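Local coordinates for protein hydroxylase (Rhodococcus sp., PDB 2OR0) that probably hydroxylates its substrate with molecular oxygen and a reduced flavin, as a putative monooxygenase of the acyl-CoA dehydrogenase family, at residues Ala227-Asp232 / Gln236-Arg241; Ser182-Leu187 / Met248-Met253; Ala110-Gln115 / Arg223-Ala228; Val104-Leu109 / Glu119-Asp124. All coordinates share one frame; numbering follows the deposited sequence.

Contact 1. Residues Ala227-Asp232 / Gln236-Arg241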
loop_
_atom_site.group_PDB
_atom_site.type_symbol
_atom_site.label_atom_id
_atom_site.label_comp_id
_atom_site.label_asym_id
_atom_site.label_seq_id
_atom_site.Cartn_x
_atom_site.Cartn_y
_atom_site.Cartn_z
ATOM N N ALA A 227 -3.468 14.763 -11.959
ATOM C CA ALA A 227 -2.515 14.166 -10.994
ATOM C C ALA A 227 -1.722 15.186 -10.191
ATOM O O ALA A 227 -1.441 14.939 -9.026
ATOM C CB ALA A 227 -1.547 13.182 -11.675
ATOM N N ALA A 228 -1.336 16.301 -10.810
ATOM C CA ALA A 228 -0.615 17.355 -10.080
ATOM C C ALA A 228 -1.488 18.034 -9.009
ATOM O O ALA A 228 -1.003 18.372 -7.929
ATOM C CB ALA A 228 -0.018 18.388 -11.027
ATOM N N LYS A 229 -2.777 18.205 -9.309
ATOM C CA LYS A 229 -3.729 18.730 -8.336
ATOM C C LYS A 229 -3.993 17.741 -7.196
ATOM O O LYS A 229 -4.261 18.148 -6.078
ATOM C CB LYS A 229 -5.054 19.093 -9.027
ATOM C CG LYS A 229 -4.943 20.304 -9.981
ATOM C CD LYS A 229 -6.356 20.737 -10.454
ATOM C CE LYS A 229 -6.288 22.065 -11.195
ATOM N NZ LYS A 229 -7.641 22.421 -11.716
ATOM N N VAL A 230 -3.941 16.444 -7.490
ATOM C CA VAL A 230 -4.092 15.428 -6.453
ATOM C C VAL A 230 -2.907 15.546 -5.477
ATOM O O VAL A 230 -3.105 15.639 -4.256
ATOM C CB VAL A 230 -4.170 14.014 -7.057
ATOM C CG1 VAL A 230 -4.088 12.946 -5.975
ATOM C CG2 VAL A 230 -5.435 13.857 -7.904
HETATM N N MSE A 231 -1.693 15.575 -6.033
HETATM C CA MSE A 231 -0.446 15.675 -5.269
HETATM C C MSE A 231 -0.386 16.930 -4.411
HETATM O O MSE A 231 -0.027 16.859 -3.224
HETATM C CB MSE A 231 0.781 15.658 -6.206
HETATM C CG MSE A 231 2.154 15.440 -5.477
HETATM SE SE MSE A 231 2.195 13.736 -4.451
HETATM C CE MSE A 231 1.855 12.510 -5.960
ATOM N N ASP A 232 -0.715 18.084 -4.993
ATOM C CA ASP A 232 -0.448 19.350 -4.289
ATOM C C ASP A 232 -1.587 19.918 -3.472
ATOM O O ASP A 232 -1.452 20.977 -2.874
ATOM C CB ASP A 232 0.158 20.403 -5.223
ATOM C CG ASP A 232 -0.813 20.885 -6.298
ATOM O OD1 ASP A 232 -2.045 20.738 -6.144
ATOM O OD2 ASP A 232 -0.321 21.411 -7.323
ATOM N N GLN A 236 -8.320 18.371 -3.651
ATOM C CA GLN A 236 -9.025 18.325 -2.389
ATOM C C GLN A 236 -9.714 19.674 -2.074
ATOM O O GLN A 236 -10.830 19.686 -1.594
ATOM C CB GLN A 236 -8.052 17.918 -1.281
ATOM C CG GLN A 236 -7.877 16.405 -1.196
ATOM C CD GLN A 236 -6.508 16.023 -0.678
ATOM O OE1 GLN A 236 -5.481 16.430 -1.233
ATOM N NE2 GLN A 236 -6.484 15.239 0.380
ATOM N N LYS A 237 -9.037 20.786 -2.359
ATOM C CA LYS A 237 -9.617 22.126 -2.211
ATOM C C LYS A 237 -10.832 22.328 -3.108
ATOM O O LYS A 237 -11.869 22.820 -2.637
ATOM C CB LYS A 237 -8.572 23.216 -2.455
ATOM C CG LYS A 237 -7.592 23.294 -1.325
ATOM C CD LYS A 237 -6.417 24.211 -1.575
ATOM C CE LYS A 237 -5.496 24.211 -0.325
ATOM N NZ LYS A 237 -4.894 22.850 -0.007
ATOM N N GLU A 238 -10.722 21.901 -4.368
ATOM C CA GLU A 238 -11.849 21.961 -5.303
ATOM C C GLU A 238 -13.054 21.151 -4.832
ATOM O O GLU A 238 -14.213 21.544 -5.078
ATOM C CB GLU A 238 -11.421 21.568 -6.727
ATOM C CG GLU A 238 -10.402 22.554 -7.336
ATOM C CD GLU A 238 -9.835 22.125 -8.720
ATOM O OE1 GLU A 238 -10.281 21.082 -9.280
ATOM O OE2 GLU A 238 -8.938 22.851 -9.240
ATOM N N ALA A 239 -12.798 20.042 -4.138
ATOM C CA ALA A 239 -13.881 19.194 -3.661
ATOM C C ALA A 239 -14.464 19.731 -2.351
ATOM O O ALA A 239 -15.632 19.471 -2.047
ATOM C CB ALA A 239 -13.425 17.732 -3.492
ATOM N N GLY A 240 -13.629 20.450 -1.585
ATOM C CA GLY A 240 -14.007 21.087 -0.315
ATOM C C GLY A 240 -14.786 20.225 0.660
ATOM O O GLY A 240 -15.826 20.654 1.171
ATOM N N ARG A 241 -14.313 19.008 0.917
ATOM C CA ARG A 241 -14.955 18.125 1.907
ATOM C C ARG A 241 -14.635 18.597 3.335
ATOM O O ARG A 241 -13.559 19.156 3.565
ATOM C CB ARG A 241 -14.522 16.664 1.719
ATOM C CG ARG A 241 -14.903 16.036 0.373
ATOM C CD ARG A 241 -14.773 14.528 0.422
ATOM N NE ARG A 241 -15.670 13.930 1.394
ATOM C CZ ARG A 241 -16.601 13.027 1.120
ATOM N NH1 ARG A 241 -16.741 12.544 -0.107
ATOM N NH2 ARG A 241 -17.366 12.564 2.101
HETATM O O HOH W 1 -5.650 17.292 -3.807
HETATM O O HOH W 2 -2.753 15.834 -1.497
#
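Two short helices in succession, 227-232 and 234-239, are joined by a tight link at the edge of the sheet, and between them K229 and E238 meet in a salt bridge. K229 NZ donates to E238 OE2 at 2.8 Å, using the syn lone pair of that oxygen, the one on the side of OE1. Both side chains leave with CG beside the backbone N (chi1 -68° in K229 and -64° in E238) and run extended from there, crossing at about a right angle. K229 CE also lies close to the carboxylate, 3.4 Å from E238 OE2. E238 is exposed, which makes this a surface pair.

Deeper in, the backbones do not touch directly: V230 CA and Q236 CA, the nearest CA atoms across the contact, are 7.0 Å apart, and two waters bridge the interval. The first accepts from Q236 N at 2.9 Å and lies 2.8 Å from K229 O and 2.7 Å from Q236 OE1. The second links V230 O, at 2.8 Å, to the same Q236 OE1. Both waters face more acceptors than they have protons to give, so not every donation can hold at once. The other end of the amide is held too, since Q236 NE2 donates to M248 O and F246 O, which fixes the flip of the group.

On the sheet side A227 is backbone-bonded to S182 of strand 182-188. V230 and M231 (a selenomethionine) pack on Y250 of helix 250-277, while Q236 and A239 rest on F111.

Contact 2. Residues Ser182-Leu187 / Met248-Met253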
loop_
_atom_site.group_PDB
_atom_site.type_symbol
_atom_site.label_atom_id
_atom_site.label_comp_id
_atom_site.label_asym_id
_atom_site.label_seq_id
_atom_site.Cartn_x
_atom_site.Cartn_y
_atom_site.Cartn_z
ATOM N N SER A 182 -0.691 15.414 -16.570
ATOM C CA SER A 182 -0.830 14.022 -16.116
ATOM C C SER A 182 -2.192 13.790 -15.452
ATOM O O SER A 182 -2.754 14.704 -14.853
ATOM C CB SER A 182 0.293 13.683 -15.127
ATOM O OG SER A 182 0.388 14.698 -14.110
ATOM N N LEU A 183 -2.704 12.566 -15.523
ATOM C CA LEU A 183 -4.009 12.254 -14.955
ATOM C C LEU A 183 -3.968 11.023 -14.097
ATOM O O LEU A 183 -3.079 10.170 -14.273
ATOM C CB LEU A 183 -5.035 11.968 -16.066
ATOM C CG LEU A 183 -5.337 13.002 -17.171
ATOM C CD1 LEU A 183 -6.184 12.331 -18.252
ATOM C CD2 LEU A 183 -6.072 14.228 -16.636
ATOM N N HIS A 184 -4.951 10.939 -13.192
ATOM C CA HIS A 184 -5.485 9.685 -12.698
ATOM C C HIS A 184 -6.839 9.427 -13.374
ATOM O O HIS A 184 -7.711 10.314 -13.409
ATOM C CB HIS A 184 -5.664 9.722 -11.168
ATOM C CG HIS A 184 -4.383 9.877 -10.397
ATOM N ND1 HIS A 184 -4.355 10.142 -9.039
ATOM C CD2 HIS A 184 -3.086 9.816 -10.790
ATOM C CE1 HIS A 184 -3.101 10.229 -8.630
ATOM N NE2 HIS A 184 -2.312 10.042 -9.671
ATOM N N VAL A 185 -7.032 8.228 -13.921
ATOM C CA VAL A 185 -8.238 7.928 -14.712
ATOM C C VAL A 185 -8.917 6.674 -14.170
ATOM O O VAL A 185 -8.241 5.749 -13.695
ATOM C CB VAL A 185 -7.900 7.758 -16.245
ATOM C CG1 VAL A 185 -7.308 9.036 -16.816
ATOM C CG2 VAL A 185 -6.944 6.571 -16.494
ATOM N N ILE A 186 -10.244 6.641 -14.213
ATOM C CA ILE A 186 -10.990 5.476 -13.729
ATOM C C ILE A 186 -11.633 4.733 -14.909
ATOM O O ILE A 186 -12.280 5.364 -15.759
ATOM C CB ILE A 186 -12.065 5.879 -12.675
ATOM C CG1 ILE A 186 -11.405 6.441 -11.413
ATOM C CG2 ILE A 186 -12.950 4.706 -12.292
ATOM C CD1 ILE A 186 -11.681 7.926 -11.219
ATOM N N LEU A 187 -11.435 3.409 -14.969
ATOM C CA LEU A 187 -11.969 2.561 -16.054
ATOM C C LEU A 187 -12.660 1.359 -15.471
ATOM O O LEU A 187 -12.162 0.781 -14.513
ATOM C CB LEU A 187 -10.858 2.043 -16.980
ATOM C CG LEU A 187 -10.226 2.970 -18.011
ATOM C CD1 LEU A 187 -9.321 3.973 -17.351
ATOM C CD2 LEU A 187 -9.442 2.152 -19.018
HETATM N N MSE A 248 -6.108 15.024 4.061
HETATM C CA MSE A 248 -4.702 14.599 4.305
HETATM C C MSE A 248 -3.839 14.703 3.025
HETATM O O MSE A 248 -4.366 14.607 1.922
HETATM C CB MSE A 248 -4.686 13.167 4.850
HETATM C CG MSE A 248 -5.245 13.028 6.272
HETATM SE SE MSE A 248 -3.966 13.625 7.596
HETATM C CE MSE A 248 -2.601 12.169 7.389
ATOM N N PRO A 249 -2.504 14.931 3.164
ATOM C CA PRO A 249 -1.696 14.929 1.942
ATOM C C PRO A 249 -1.690 13.564 1.249
ATOM O O PRO A 249 -1.579 12.536 1.927
ATOM C CB PRO A 249 -0.286 15.264 2.454
ATOM C CG PRO A 249 -0.531 15.956 3.814
ATOM C CD PRO A 249 -1.686 15.216 4.364
ATOM N N TYR A 250 -1.780 13.567 -0.091
ATOM C CA TYR A 250 -1.685 12.341 -0.900
ATOM C C TYR A 250 -0.344 11.609 -0.644
ATOM O O TYR A 250 -0.331 10.398 -0.517
ATOM C CB TYR A 250 -1.844 12.674 -2.406
ATOM C CG TYR A 250 -1.701 11.490 -3.368
ATOM C CD1 TYR A 250 -2.804 10.713 -3.741
ATOM C CD2 TYR A 250 -0.460 11.171 -3.920
ATOM C CE1 TYR A 250 -2.661 9.628 -4.634
ATOM C CE2 TYR A 250 -0.317 10.112 -4.819
ATOM C CZ TYR A 250 -1.408 9.351 -5.163
ATOM O OH TYR A 250 -1.210 8.314 -6.057
ATOM N N SER A 251 0.744 12.362 -0.549
ATOM C CA SER A 251 2.061 11.797 -0.323
ATOM C C SER A 251 2.226 11.130 1.037
ATOM O O SER A 251 3.161 10.352 1.238
ATOM C CB SER A 251 3.150 12.835 -0.516
ATOM O OG SER A 251 3.141 13.826 0.502
ATOM N N CYS A 252 1.335 11.444 1.975
ATOM C CA CYS A 252 1.260 10.693 3.191
ATOM C C CYS A 252 0.370 9.465 3.010
ATOM O O CYS A 252 0.803 8.337 3.309
ATOM C CB CYS A 252 0.772 11.564 4.365
ATOM S SG CYS A 252 0.654 10.638 5.928
HETATM N N MSE A 253 -0.854 9.652 2.510
HETATM C CA MSE A 253 -1.848 8.579 2.551
HETATM C C MSE A 253 -1.551 7.413 1.582
HETATM O O MSE A 253 -1.801 6.226 1.905
HETATM C CB MSE A 253 -3.258 9.141 2.270
HETATM C CG MSE A 253 -3.759 10.140 3.333
HETATM SE SE MSE A 253 -3.873 9.297 5.107
HETATM C CE MSE A 253 -5.052 7.866 4.783
#
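The imidazole of H184 and the phenol of Y250 reach toward each other from opposite directions and meet obliquely, with planes 41° apart and ring centroids separated by 5.8 Å. Contact is made mainly by one corner of the imidazole: H184 CE1 lies 3.7 Å from Y250 OH, 4.0 Å from Y250 CZ and 4.1 Å from Y250 CE1. The tyrosine gets there because its CG stands opposite the backbone N (chi1 177°), which sends the ring out from the first turn of helix 250-277.

Here the central beta domain of the acyl-CoA dehydrogenase-like fold, through strand 182-188, faces the start of the C-terminal helical domain. P249 occupies the N-cap position of that helix, and P249 O accepts from both C252 N and M253 N. With CA atoms 12.7 Å apart at H184 and Y250, the two aromatic side chains span the whole distance.

Cutting Y250 back to an alanine would probably open a gap beside H184 CE1 and the side chains of V230 and M231, which also pack on the phenol. On the imidazole, ND1 is hydrogen-bonded to E108 OE2, and the ring also meets that of Y133.

Contact 3. Residues Ala110-Gln115 / Arg223-Ala228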
loop_
_atom_site.group_PDB
_atom_site.type_symbol
_atom_site.label_atom_id
_atom_site.label_comp_id
_atom_site.label_asym_id
_atom_site.label_seq_id
_atom_site.Cartn_x
_atom_site.Cartn_y
_atom_site.Cartn_z
ATOM N N ALA A 110 -12.876 9.580 -2.871
ATOM C CA ALA A 110 -13.713 10.403 -2.009
ATOM C C ALA A 110 -13.755 11.808 -2.535
ATOM O O ALA A 110 -14.775 12.463 -2.409
ATOM C CB ALA A 110 -13.228 10.389 -0.565
ATOM N N PHE A 111 -12.656 12.261 -3.134
ATOM C CA PHE A 111 -12.627 13.585 -3.747
ATOM C C PHE A 111 -12.602 13.572 -5.283
ATOM O O PHE A 111 -12.246 14.571 -5.915
ATOM C CB PHE A 111 -11.546 14.519 -3.143
ATOM C CG PHE A 111 -10.127 13.973 -3.173
ATOM C CD1 PHE A 111 -9.271 14.249 -4.256
ATOM C CD2 PHE A 111 -9.628 13.240 -2.096
ATOM C CE1 PHE A 111 -7.972 13.804 -4.274
ATOM C CE2 PHE A 111 -8.303 12.760 -2.105
ATOM C CZ PHE A 111 -7.475 13.043 -3.198
ATOM N N ALA A 112 -12.983 12.435 -5.863
ATOM C CA ALA A 112 -13.307 12.380 -7.299
ATOM C C ALA A 112 -14.767 12.846 -7.500
ATOM O O ALA A 112 -15.552 12.913 -6.534
ATOM C CB ALA A 112 -13.109 10.963 -7.860
ATOM N N ASP A 113 -15.118 13.158 -8.749
ATOM C CA ASP A 113 -16.482 13.564 -9.108
ATOM C C ASP A 113 -17.536 12.683 -8.479
ATOM O O ASP A 113 -17.450 11.446 -8.545
ATOM C CB ASP A 113 -16.671 13.576 -10.623
ATOM C CG ASP A 113 -17.892 14.377 -11.052
ATOM O OD1 ASP A 113 -19.015 13.854 -10.912
ATOM O OD2 ASP A 113 -17.706 15.521 -11.528
ATOM N N PRO A 114 -18.562 13.313 -7.870
ATOM C CA PRO A 114 -19.614 12.505 -7.246
ATOM C C PRO A 114 -20.230 11.468 -8.192
ATOM O O PRO A 114 -20.710 10.433 -7.738
ATOM C CB PRO A 114 -20.661 13.550 -6.788
ATOM C CG PRO A 114 -19.900 14.814 -6.625
ATOM C CD PRO A 114 -18.781 14.766 -7.692
ATOM N N GLN A 115 -20.211 11.731 -9.494
ATOM C CA GLN A 115 -20.802 10.773 -10.428
ATOM C C GLN A 115 -20.049 9.428 -10.506
ATOM O O GLN A 115 -20.676 8.365 -10.627
ATOM C CB GLN A 115 -20.977 11.381 -11.819
ATOM C CG GLN A 115 -21.848 10.531 -12.747
ATOM C CD GLN A 115 -22.044 11.168 -14.117
ATOM O OE1 GLN A 115 -21.615 12.298 -14.363
ATOM N NE2 GLN A 115 -22.686 10.433 -15.020
ATOM N N ARG A 223 -14.497 11.129 -14.946
ATOM C CA ARG A 223 -13.786 9.938 -14.443
ATOM C C ARG A 223 -12.281 10.146 -14.371
ATOM O O ARG A 223 -11.515 9.188 -14.319
ATOM C CB ARG A 223 -14.094 8.712 -15.304
ATOM C CG ARG A 223 -15.462 8.130 -15.046
ATOM C CD ARG A 223 -15.614 6.888 -15.845
ATOM N NE ARG A 223 -16.964 6.352 -15.815
ATOM C CZ ARG A 223 -17.403 5.402 -16.647
ATOM N NH1 ARG A 223 -16.592 4.892 -17.583
ATOM N NH2 ARG A 223 -18.654 4.954 -16.539
ATOM N N THR A 224 -11.860 11.403 -14.361
ATOM C CA THR A 224 -10.457 11.740 -14.274
ATOM C C THR A 224 -10.208 12.747 -13.148
ATOM O O THR A 224 -11.130 13.465 -12.727
ATOM C CB THR A 224 -9.894 12.295 -15.618
ATOM O OG1 THR A 224 -10.224 13.672 -15.767
ATOM C CG2 THR A 224 -10.429 11.530 -16.819
ATOM N N LEU A 225 -8.976 12.759 -12.650
ATOM C CA LEU A 225 -8.452 13.855 -11.849
ATOM C C LEU A 225 -7.115 14.254 -12.440
ATOM O O LEU A 225 -6.408 13.424 -13.013
ATOM C CB LEU A 225 -8.262 13.448 -10.383
ATOM C CG LEU A 225 -9.536 13.114 -9.593
ATOM C CD1 LEU A 225 -9.270 12.379 -8.260
ATOM C CD2 LEU A 225 -10.418 14.393 -9.372
ATOM N N ASN A 226 -6.785 15.528 -12.320
ATOM C CA ASN A 226 -5.482 16.019 -12.661
ATOM C C ASN A 226 -4.483 15.543 -11.567
ATOM O O ASN A 226 -4.645 15.888 -10.383
ATOM C CB ASN A 226 -5.588 17.542 -12.741
ATOM C CG ASN A 226 -4.300 18.216 -13.026
ATOM O OD1 ASN A 226 -3.213 17.713 -12.708
ATOM N ND2 ASN A 226 -4.394 19.395 -13.630
ATOM N N ALA A 227 -3.468 14.763 -11.959
ATOM C CA ALA A 227 -2.515 14.166 -10.994
ATOM C C ALA A 227 -1.722 15.186 -10.191
ATOM O O ALA A 227 -1.441 14.939 -9.026
ATOM C CB ALA A 227 -1.547 13.182 -11.675
ATOM N N ALA A 228 -1.336 16.301 -10.810
ATOM C CA ALA A 228 -0.615 17.355 -10.080
ATOM C C ALA A 228 -1.488 18.034 -9.009
ATOM O O ALA A 228 -1.003 18.372 -7.929
ATOM C CB ALA A 228 -0.018 18.388 -11.027
HETATM O O HOH W 3 -13.253 12.728 -11.072
#
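The nearest CA atoms of 110-115 and 223-228, A112 CA and L225 CA, are 6.8 Å apart. Residues 224-226 run extended and give way to helix 227-232, whereas 110-113 connect helix 105-109 to helix 114-121. One water spans the interval, accepting from D113 N at 3.0 Å and donating to T224 O at 2.8 Å, so two backbones too far apart to bond directly are tied through it. Both segments also carry a helix start. D113, at the N-cap of helix 114-121, accepts from Q115 N on its OD1 at 2.8 Å; the bond uses the anti lone pair and is fairly straight, with an N-H...O angle of 163°. N226 takes the same position before helix 227-232, but its capping bond from A228 N is weak and bent.

The side-chain contact rests on L225, which points toward 110-115. Its CG stands beside the backbone N (chi1 -65°), and the two methyls divide the work: CD2 lies 3.9 Å from F111 O, while CD1 meets A112 CB at 4.1 Å. L225 CD1 also lies 4.4 Å from F111 CD1, oblique to that ring. These are loose van der Waals contacts of a branched end resting against the backbone at F111-A112.

The contact thus joins the loop between two N-terminal helices to the edge strand of the beta domain. Around it, L225 is backbone-paired with H184 in the antiparallel neighbour strand 182-188, R223 forms a salt bridge with E119 of helix 114-121, and the F111 ring meets W107 of helix 105-109 edge-to-face.

Contact 4. Residues Val104-Leu109 / Glu119-Asp124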
loop_
_atom_site.group_PDB
_atom_site.type_symbol
_atom_site.label_atom_id
_atom_site.label_comp_id
_atom_site.label_asym_id
_atom_site.label_seq_id
_atom_site.Cartn_x
_atom_site.Cartn_y
_atom_site.Cartn_z
ATOM N N VAL A 104 -6.475 2.133 -0.256
ATOM C CA VAL A 104 -6.236 3.551 -0.409
ATOM C C VAL A 104 -7.088 4.200 -1.524
ATOM O O VAL A 104 -7.316 5.427 -1.533
ATOM C CB VAL A 104 -4.717 3.815 -0.617
ATOM C CG1 VAL A 104 -4.462 5.162 -1.257
ATOM C CG2 VAL A 104 -4.016 3.760 0.738
ATOM N N HIS A 105 -7.536 3.382 -2.475
ATOM C CA HIS A 105 -8.286 3.902 -3.624
ATOM C C HIS A 105 -9.602 4.629 -3.234
ATOM O O HIS A 105 -9.886 5.678 -3.823
ATOM C CB HIS A 105 -8.494 2.819 -4.689
ATOM C CG HIS A 105 -7.209 2.241 -5.212
ATOM N ND1 HIS A 105 -7.041 0.897 -5.455
ATOM C CD2 HIS A 105 -6.017 2.820 -5.492
ATOM C CE1 HIS A 105 -5.811 0.674 -5.883
ATOM N NE2 HIS A 105 -5.167 1.825 -5.909
ATOM N N PRO A 106 -10.370 4.096 -2.242
ATOM C CA PRO A 106 -11.568 4.792 -1.758
ATOM C C PRO A 106 -11.241 6.152 -1.171
ATOM O O PRO A 106 -12.069 7.062 -1.224
ATOM C CB PRO A 106 -12.085 3.875 -0.650
ATOM C CG PRO A 106 -11.598 2.521 -1.028
ATOM C CD PRO A 106 -10.210 2.807 -1.535
ATOM N N TRP A 107 -10.038 6.301 -0.624
ATOM C CA TRP A 107 -9.641 7.573 -0.061
ATOM C C TRP A 107 -9.557 8.646 -1.161
ATOM O O TRP A 107 -10.083 9.758 -1.002
ATOM C CB TRP A 107 -8.334 7.437 0.745
ATOM C CG TRP A 107 -7.907 8.729 1.338
ATOM C CD1 TRP A 107 -8.304 9.264 2.547
ATOM C CD2 TRP A 107 -6.993 9.667 0.761
ATOM N NE1 TRP A 107 -7.695 10.482 2.728
ATOM C CE2 TRP A 107 -6.898 10.758 1.649
ATOM C CE3 TRP A 107 -6.248 9.694 -0.437
ATOM C CZ2 TRP A 107 -6.086 11.867 1.387
ATOM C CZ3 TRP A 107 -5.446 10.785 -0.693
ATOM C CH2 TRP A 107 -5.359 11.856 0.214
ATOM N N GLU A 108 -8.898 8.322 -2.274
ATOM C CA GLU A 108 -8.778 9.284 -3.359
ATOM C C GLU A 108 -10.136 9.501 -4.078
ATOM O O GLU A 108 -10.474 10.620 -4.415
ATOM C CB GLU A 108 -7.704 8.895 -4.372
ATOM C CG GLU A 108 -7.538 9.957 -5.465
ATOM C CD GLU A 108 -6.385 9.691 -6.410
ATOM O OE1 GLU A 108 -5.583 8.770 -6.145
ATOM O OE2 GLU A 108 -6.272 10.402 -7.423
ATOM N N LEU A 109 -10.899 8.432 -4.288
ATOM C CA LEU A 109 -12.176 8.550 -4.967
ATOM C C LEU A 109 -13.111 9.467 -4.179
ATOM O O LEU A 109 -14.032 10.047 -4.744
ATOM C CB LEU A 109 -12.835 7.196 -5.113
ATOM C CG LEU A 109 -13.851 7.113 -6.262
ATOM C CD1 LEU A 109 -13.144 7.160 -7.648
ATOM C CD2 LEU A 109 -14.725 5.874 -6.106
ATOM N N GLU A 119 -21.153 5.588 -9.619
ATOM C CA GLU A 119 -20.946 4.469 -10.556
ATOM C C GLU A 119 -20.252 3.265 -9.901
ATOM O O GLU A 119 -20.651 2.105 -10.101
ATOM C CB GLU A 119 -20.149 4.935 -11.775
ATOM C CG GLU A 119 -20.958 5.777 -12.747
ATOM C CD GLU A 119 -20.110 6.377 -13.851
ATOM O OE1 GLU A 119 -18.870 6.448 -13.708
ATOM O OE2 GLU A 119 -20.693 6.787 -14.872
ATOM N N ILE A 120 -19.225 3.545 -9.096
ATOM C CA ILE A 120 -18.420 2.490 -8.467
ATOM C C ILE A 120 -19.098 1.858 -7.256
ATOM O O ILE A 120 -19.158 0.623 -7.133
ATOM C CB ILE A 120 -16.984 3.027 -8.138
ATOM C CG1 ILE A 120 -16.284 3.405 -9.465
ATOM C CG2 ILE A 120 -16.182 2.011 -7.281
ATOM C CD1 ILE A 120 -14.926 4.037 -9.337
ATOM N N TRP A 121 -19.627 2.695 -6.368
ATOM C CA TRP A 121 -20.188 2.206 -5.099
ATOM C C TRP A 121 -21.720 2.211 -5.018
ATOM O O TRP A 121 -22.291 1.601 -4.109
ATOM C CB TRP A 121 -19.635 3.026 -3.930
ATOM C CG TRP A 121 -18.171 2.859 -3.669
ATOM C CD1 TRP A 121 -17.445 1.683 -3.696
ATOM C CD2 TRP A 121 -17.248 3.891 -3.324
ATOM N NE1 TRP A 121 -16.131 1.938 -3.385
ATOM C CE2 TRP A 121 -15.983 3.284 -3.151
ATOM C CE3 TRP A 121 -17.365 5.274 -3.138
ATOM C CZ2 TRP A 121 -14.853 4.012 -2.802
ATOM C CZ3 TRP A 121 -16.247 5.998 -2.797
ATOM C CH2 TRP A 121 -14.997 5.361 -2.628
ATOM N N GLY A 122 -22.364 2.911 -5.956
ATOM C CA GLY A 122 -23.835 3.052 -5.993
ATOM C C GLY A 122 -24.630 1.786 -5.730
ATOM O O GLY A 122 -25.482 1.762 -4.849
ATOM N N GLU A 123 -24.350 0.722 -6.470
ATOM C CA GLU A 123 -25.060 -0.533 -6.267
ATOM C C GLU A 123 -24.423 -1.406 -5.193
ATOM O O GLU A 123 -25.125 -2.066 -4.418
ATOM C CB GLU A 123 -25.176 -1.306 -7.583
ATOM C CG GLU A 123 -26.104 -0.649 -8.594
ATOM C CD GLU A 123 -27.554 -0.654 -8.112
ATOM O OE1 GLU A 123 -28.141 -1.762 -8.018
ATOM O OE2 GLU A 123 -28.100 0.443 -7.810
ATOM N N ASP A 124 -23.089 -1.413 -5.155
ATOM C CA ASP A 124 -22.351 -2.285 -4.251
ATOM C C ASP A 124 -21.164 -1.523 -3.640
ATOM O O ASP A 124 -20.191 -1.205 -4.337
ATOM C CB ASP A 124 -21.878 -3.515 -5.016
ATOM C CG ASP A 124 -21.313 -4.588 -4.113
ATOM O OD1 ASP A 124 -21.080 -4.326 -2.906
ATOM O OD2 ASP A 124 -21.088 -5.707 -4.624
#
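L109 extends from helix 105-109 into an angle formed by I120 and W121 of helix 114-121, and each of its side-chain carbons has a neighbour there. CB is first, 3.8 Å from W121 CH2. CG, turned opposite the backbone N (chi1 -157°), is a little farther from the same atom at 4.2 Å. Beyond it the branches part. CD1 meets I120 CD1 at 4.0 Å, the leucine and isoleucine reaching for each other tip to tip. CD2 touches both partners: it is 3.7 Å from I120 CD1 and sits over the six-membered ring of W121, 3.6 Å from the centroid and only 16° off the normal, a CH-pi contact.

I120 CG2 lies over this same face, offset toward the rim, so I120 and L109 share one face of the indole. P106 approaches differently. Its CA lies in the ring plane at the edge, 3.5 Å from W121 CZ2, and its CB reaches the same atom obliquely. M129 also packs on L109, I120 and W121; this is packing within the helical N-terminal part, beside strand 129-130, consistent with an acyl-CoA dehydrogenase-like fold.

Without the indole, as with an alanine at W121, L109 CD2 would probably lose its aromatic face and P106 the edge it abuts. Since all four touching residues are buried and only carbon meets carbon, the attachment between the two helices depends on shape and dispersion, with CH-pi attraction probably adding a modest directional preference.

Overall arrangement
Contact 4 comes first along the chain, closing a loop of nine residues that folds helix 114-121 back on helix 105-109. Contact 3 opens inside that loop, at 110-115, and closes only at 223-228, so the two cross; it ties the helical N-terminal part to the edge of the sheet. Before it closes, contact 2 opens at strand 182-188, whose neighbour in the sheet is strand 224-226, and ends at 248-253. Contacts 2 and 3 thus cross as well, and contact 2 brings in the C-terminal helices. Contact 1 is nested within contact 2 and begins on A227 and A228, where contact 3 ends. Contact 4 is in series with contacts 1 and 2.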